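Local coordinates for uncharacterized protein BDF5 (Trypanosoma brucei brucei, PDB 5K29) that is of unknown function but carries a bromodomain, the part in this chain, which probably recognises acetylated lysine, at residues D80-V85 with T104-A109; E14-V19 with D61-G66. All blocks are in the same frame, centred on the assembly; numbering follows the deposited sequence.

From the N terminus, helix 12-21 is the first element of the bundle, and contact 2 (14-19 with 61-66) closes the loop that runs from it, through the unmodelled residues 26-48, to the end of helix 53-64. Contact 1 (80-85 with 104-109) then closes a shorter one, the turn joining helix 75-92 to helix 97-122. The two loops follow in series, neither enclosing nor crossing the other, and the centres of the two contacts lie about 16 Å apart. Contact 2 joins the first and second helices, contact 1 the third and fourth. A salt bridge from R62, in one of its two conformers, to D80 connects the pairs.

Contact 1 of 2, residues D80-V85 with T104-A109; sequences DIRLMV and TFEKFA
I81 and M84 meet the ring of F105 at one corner: the methyl CG2 of I81 comes within 4.0 Å of F105 CE2, approaching the ring obliquely, and M84 CE, the end of the bent methionine chain, reaches the same carbon at 4.2 Å. V85 arrives differently: its CG2 lies at the ring edge, near the plane, 4.3 Å from F105 CD2. A109, one turn on in the same helix as F105, lays its CB over one face of the ring, displaced toward the rim, and also meets I81 CG2 at 4.2 Å. P51 and L56 add further contacts to F105 from the loop and helix 53-64.

The polar part belongs to E106. With CG anti to the backbone N (chi1 -175°) and the chain extended beyond it, the carboxylate is carried across to the facing helix. On the way, its CB packs against V85 CG2 and its CG against I81 CG2. OE2 rests on hydrocarbon, 3.4 Å from R82 CG and 3.5 Å from V85 CB. OE1 sits at the edge of the R82 guanidinium, near its plane, but the two flat groups are turned 88° apart and OE1 is 4.2 Å from R82 NE, too long for a salt bridge.

The helices run almost exactly antiparallel, at 174°, with their axes 10.2 Å apart, and no hydrogen bond crosses between the segments. Cohesion therefore comes from apolar packing around F105 together with the hydrocarbon part of E106 against V85 and I81, while the charges of R82 and E106 probably add a weaker, loosely directed attraction.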
# COMPACT_ATOMS: atom_id res chain seq x y z
N ASP A 80 -4.34 -2.53 -4.60
CA ASP A 80 -3.02 -2.49 -5.24
C ASP A 80 -1.98 -3.27 -4.47
O ASP A 80 -1.22 -4.01 -5.08
CB ASP A 80 -2.58 -1.03 -5.42
CG ASP A 80 -3.28 -0.31 -6.54
OD1 ASP A 80 -4.25 -0.88 -7.12
OD2 ASP A 80 -2.87 0.82 -6.86
N ILE A 81 -1.97 -3.15 -3.14
CA ILE A 81 -1.05 -3.89 -2.28
C ILE A 81 -1.35 -5.38 -2.38
O ILE A 81 -0.42 -6.15 -2.54
CB ILE A 81 -1.09 -3.39 -0.81
CG1 ILE A 81 -0.72 -1.87 -0.66
CG2 ILE A 81 -0.22 -4.28 0.13
CD1 ILE A 81 0.70 -1.46 -1.11
N ARG A 82 -2.64 -5.79 -2.24
CA ARG A 82 -3.02 -7.22 -2.28
C ARG A 82 -2.68 -7.83 -3.61
O ARG A 82 -2.17 -8.95 -3.65
CB ARG A 82 -4.49 -7.42 -1.91
CG ARG A 82 -4.70 -7.18 -0.41
CD ARG A 82 -6.06 -7.53 0.08
NE ARG A 82 -6.10 -7.38 1.53
CZ ARG A 82 -6.93 -6.57 2.17
NH1 ARG A 82 -6.88 -6.48 3.49
NH2 ARG A 82 -7.80 -5.84 1.50
N LEU A 83 -2.88 -7.07 -4.70
CA LEU A 83 -2.56 -7.53 -6.04
C LEU A 83 -1.08 -7.75 -6.23
O LEU A 83 -0.72 -8.74 -6.85
CB LEU A 83 -3.13 -6.60 -7.15
CG LEU A 83 -4.66 -6.37 -7.25
CD1 LEU A 83 -5.03 -5.76 -8.61
CD2 LEU A 83 -5.47 -7.66 -7.09
N MET A 84 -0.21 -6.86 -5.67
CA MET A 84 1.26 -6.98 -5.79
C MET A 84 1.66 -8.21 -5.00
O MET A 84 2.46 -9.01 -5.45
CB MET A 84 1.98 -5.79 -5.13
CG MET A 84 1.98 -4.49 -5.92
SD MET A 84 2.40 -2.94 -4.96
CE MET A 84 2.99 -3.54 -3.51
N VAL A 85 1.09 -8.37 -3.80
CA VAL A 85 1.40 -9.51 -2.94
C VAL A 85 0.97 -10.85 -3.57
O VAL A 85 1.76 -11.79 -3.55
CB VAL A 85 0.85 -9.30 -1.52
CG1 VAL A 85 0.88 -10.60 -0.71
CG2 VAL A 85 1.65 -8.19 -0.81
N THR A 104 4.05 -10.77 5.25
CA THR A 104 4.50 -9.94 6.37
C THR A 104 4.45 -8.46 5.97
O THR A 104 3.98 -7.63 6.76
CB THR A 104 5.91 -10.36 6.79
OG1 THR A 104 5.81 -11.60 7.50
CG2 THR A 104 6.61 -9.34 7.65
N PHE A 105 4.89 -8.14 4.73
CA PHE A 105 4.86 -6.78 4.22
C PHE A 105 3.41 -6.30 4.20
O PHE A 105 3.12 -5.22 4.73
CB PHE A 105 5.47 -6.67 2.81
CG PHE A 105 5.14 -5.37 2.10
CD1 PHE A 105 5.80 -4.19 2.43
CD2 PHE A 105 4.10 -5.31 1.19
CE1 PHE A 105 5.46 -2.99 1.80
CE2 PHE A 105 3.75 -4.10 0.58
CZ PHE A 105 4.44 -2.96 0.88
N GLU A 106 2.51 -7.11 3.62
CA GLU A 106 1.09 -6.84 3.49
C GLU A 106 0.45 -6.50 4.83
O GLU A 106 -0.24 -5.49 4.91
CB GLU A 106 0.36 -8.02 2.84
CG GLU A 106 -1.10 -7.68 2.60
CD GLU A 106 -1.90 -8.70 1.83
OE1 GLU A 106 -2.62 -9.50 2.46
OE2 GLU A 106 -1.85 -8.65 0.58
N LYS A 107 0.69 -7.30 5.88
CA LYS A 107 0.16 -7.05 7.23
C LYS A 107 0.67 -5.69 7.76
O LYS A 107 -0.11 -4.90 8.27
CB LYS A 107 0.50 -8.20 8.19
N PHE A 108 1.95 -5.41 7.55
CA PHE A 108 2.56 -4.14 7.94
C PHE A 108 1.89 -2.95 7.22
O PHE A 108 1.56 -1.96 7.87
CB PHE A 108 4.08 -4.18 7.69
CG PHE A 108 4.70 -2.81 7.52
CD1 PHE A 108 5.03 -2.03 8.62
CD2 PHE A 108 4.93 -2.29 6.24
CE1 PHE A 108 5.59 -0.77 8.46
CE2 PHE A 108 5.50 -1.03 6.08
CZ PHE A 108 5.85 -0.29 7.19
N ALA A 109 1.73 -3.04 5.89
CA ALA A 109 1.15 -1.98 5.05
C ALA A 109 -0.33 -1.71 5.41
O ALA A 109 -0.74 -0.55 5.49
CB ALA A 109 1.29 -2.33 3.58

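Contact 2 of 2, residues E14-V19 with D61-G66; sequences EMVSLV and DRAAKG
V16 leans against the last turn of helix 53-64, and it is the side chain to follow. Its CB makes no close contact with 61-66, and the branches divide the work. CG1, anti to the backbone N (chi1 173°), stays clear of the other segment. CG2, anti to the carbonyl carbon, does the touching: it lies 3.6 Å from A64 N, rests alongside A64 CB at 3.9 Å, and reaches A63 CB at 4.0 Å.

A63 answers from the other helix with its methyl directed toward 14-19. Its CB comes within 3.8 Å of M15 C, so it presses on main chain as well as on side chains, and it touches M15 CB and V19 CG2, one turn further along. Beyond CB the M15 chain bends away from this segment toward Y10, L74 and Y116. Because A63 carries only a methyl group, the backbones come close: V16 CA and A63 CA are 5.3 Å apart.

Just past the contact, helix 53-64 ends in a Schellman motif. G66 takes a positive phi of 79°, and its N bonds back to A63 O at 3.2 Å.

This is alanine-mediated close packing of two helices, joining the first helix to the C-terminal end of the second in the all-helical, left-handed four-helix bundle of the bromodomain fold.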
# COMPACT_ATOMS: atom_id res chain seq x y z
N GLU A 14 -0.44 13.69 1.14
CA GLU A 14 -0.62 12.73 2.23
C GLU A 14 -0.60 11.29 1.73
O GLU A 14 -0.07 10.42 2.41
CB GLU A 14 -1.89 13.04 3.06
CG GLU A 14 -1.75 14.32 3.87
CD GLU A 14 -2.90 14.68 4.80
OE1 GLU A 14 -3.73 13.80 5.10
OE2 GLU A 14 -2.95 15.86 5.24
N MET A 15 -1.15 11.05 0.53
CA MET A 15 -1.17 9.72 -0.12
C MET A 15 0.22 9.32 -0.54
O MET A 15 0.61 8.17 -0.34
CB MET A 15 -2.16 9.67 -1.30
CG MET A 15 -3.60 9.97 -0.90
SD MET A 15 -4.38 8.60 -0.03
CE MET A 15 -4.02 9.02 1.65
N VAL A 16 1.00 10.27 -1.06
CA VAL A 16 2.39 10.03 -1.46
C VAL A 16 3.22 9.67 -0.22
O VAL A 16 3.90 8.65 -0.22
CB VAL A 16 2.99 11.21 -2.27
CG1 VAL A 16 4.49 11.00 -2.54
CG2 VAL A 16 2.24 11.40 -3.59
N SER A 17 3.09 10.48 0.85
CA SER A 17 3.77 10.26 2.12
C SER A 17 3.33 8.93 2.73
O SER A 17 4.18 8.22 3.27
CB SER A 17 3.49 11.40 3.09
OG SER A 17 3.79 11.04 4.42
N LEU A 18 2.03 8.58 2.60
CA LEU A 18 1.52 7.30 3.10
C LEU A 18 2.16 6.14 2.35
O LEU A 18 2.71 5.25 2.99
CB LEU A 18 -0.02 7.21 3.10
CG LEU A 18 -0.60 5.85 3.55
CD1 LEU A 18 -0.17 5.50 5.00
CD2 LEU A 18 -2.12 5.84 3.42
N VAL A 19 2.16 6.18 1.00
CA VAL A 19 2.85 5.15 0.21
C VAL A 19 4.36 5.10 0.55
O VAL A 19 4.90 4.01 0.72
CB VAL A 19 2.62 5.27 -1.32
CG1 VAL A 19 3.39 4.19 -2.06
CG2 VAL A 19 1.14 5.20 -1.65
N ASP A 61 3.64 6.88 -7.49
CA ASP A 61 3.36 7.54 -8.76
C ASP A 61 1.84 7.67 -8.92
O ASP A 61 1.34 8.77 -9.16
CB ASP A 61 3.97 6.72 -9.91
CG ASP A 61 4.00 7.36 -11.27
OD1 ASP A 61 4.05 8.62 -11.34
OD2 ASP A 61 4.04 6.62 -12.28
N ARG A 62 1.11 6.54 -8.72
CA ARG A 62 -0.35 6.48 -8.76
C ARG A 62 -0.92 7.43 -7.68
O ARG A 62 -1.88 8.15 -7.96
CB ARG A 62 -0.86 5.04 -8.56
CG ARG A 62 -0.49 4.11 -9.72
CD ARG A 62 -1.25 2.79 -9.72
NE ARG A 62 -0.61 1.77 -8.90
CZ ARG A 62 -0.62 0.46 -9.17
NH1 ARG A 62 -1.22 0.01 -10.27
NH2 ARG A 62 -0.03 -0.40 -8.36
N ALA A 63 -0.27 7.49 -6.50
CA ALA A 63 -0.70 8.36 -5.40
C ALA A 63 -0.58 9.85 -5.77
O ALA A 63 -1.46 10.63 -5.41
CB ALA A 63 0.08 8.05 -4.12
N ALA A 64 0.48 10.22 -6.49
CA ALA A 64 0.75 11.58 -6.93
C ALA A 64 -0.25 12.05 -8.00
O ALA A 64 -0.53 13.26 -8.09
CB ALA A 64 2.17 11.68 -7.47
N LYS A 65 -0.76 11.10 -8.80
CA LYS A 65 -1.75 11.34 -9.86
C LYS A 65 -3.20 11.31 -9.31
O LYS A 65 -4.16 11.47 -10.07
CB LYS A 65 -1.54 10.34 -11.01
N GLY A 66 -3.34 11.14 -7.99
CA GLY A 66 -4.61 11.15 -7.27
C GLY A 66 -5.44 9.88 -7.32
O GLY A 66 -6.65 9.94 -7.12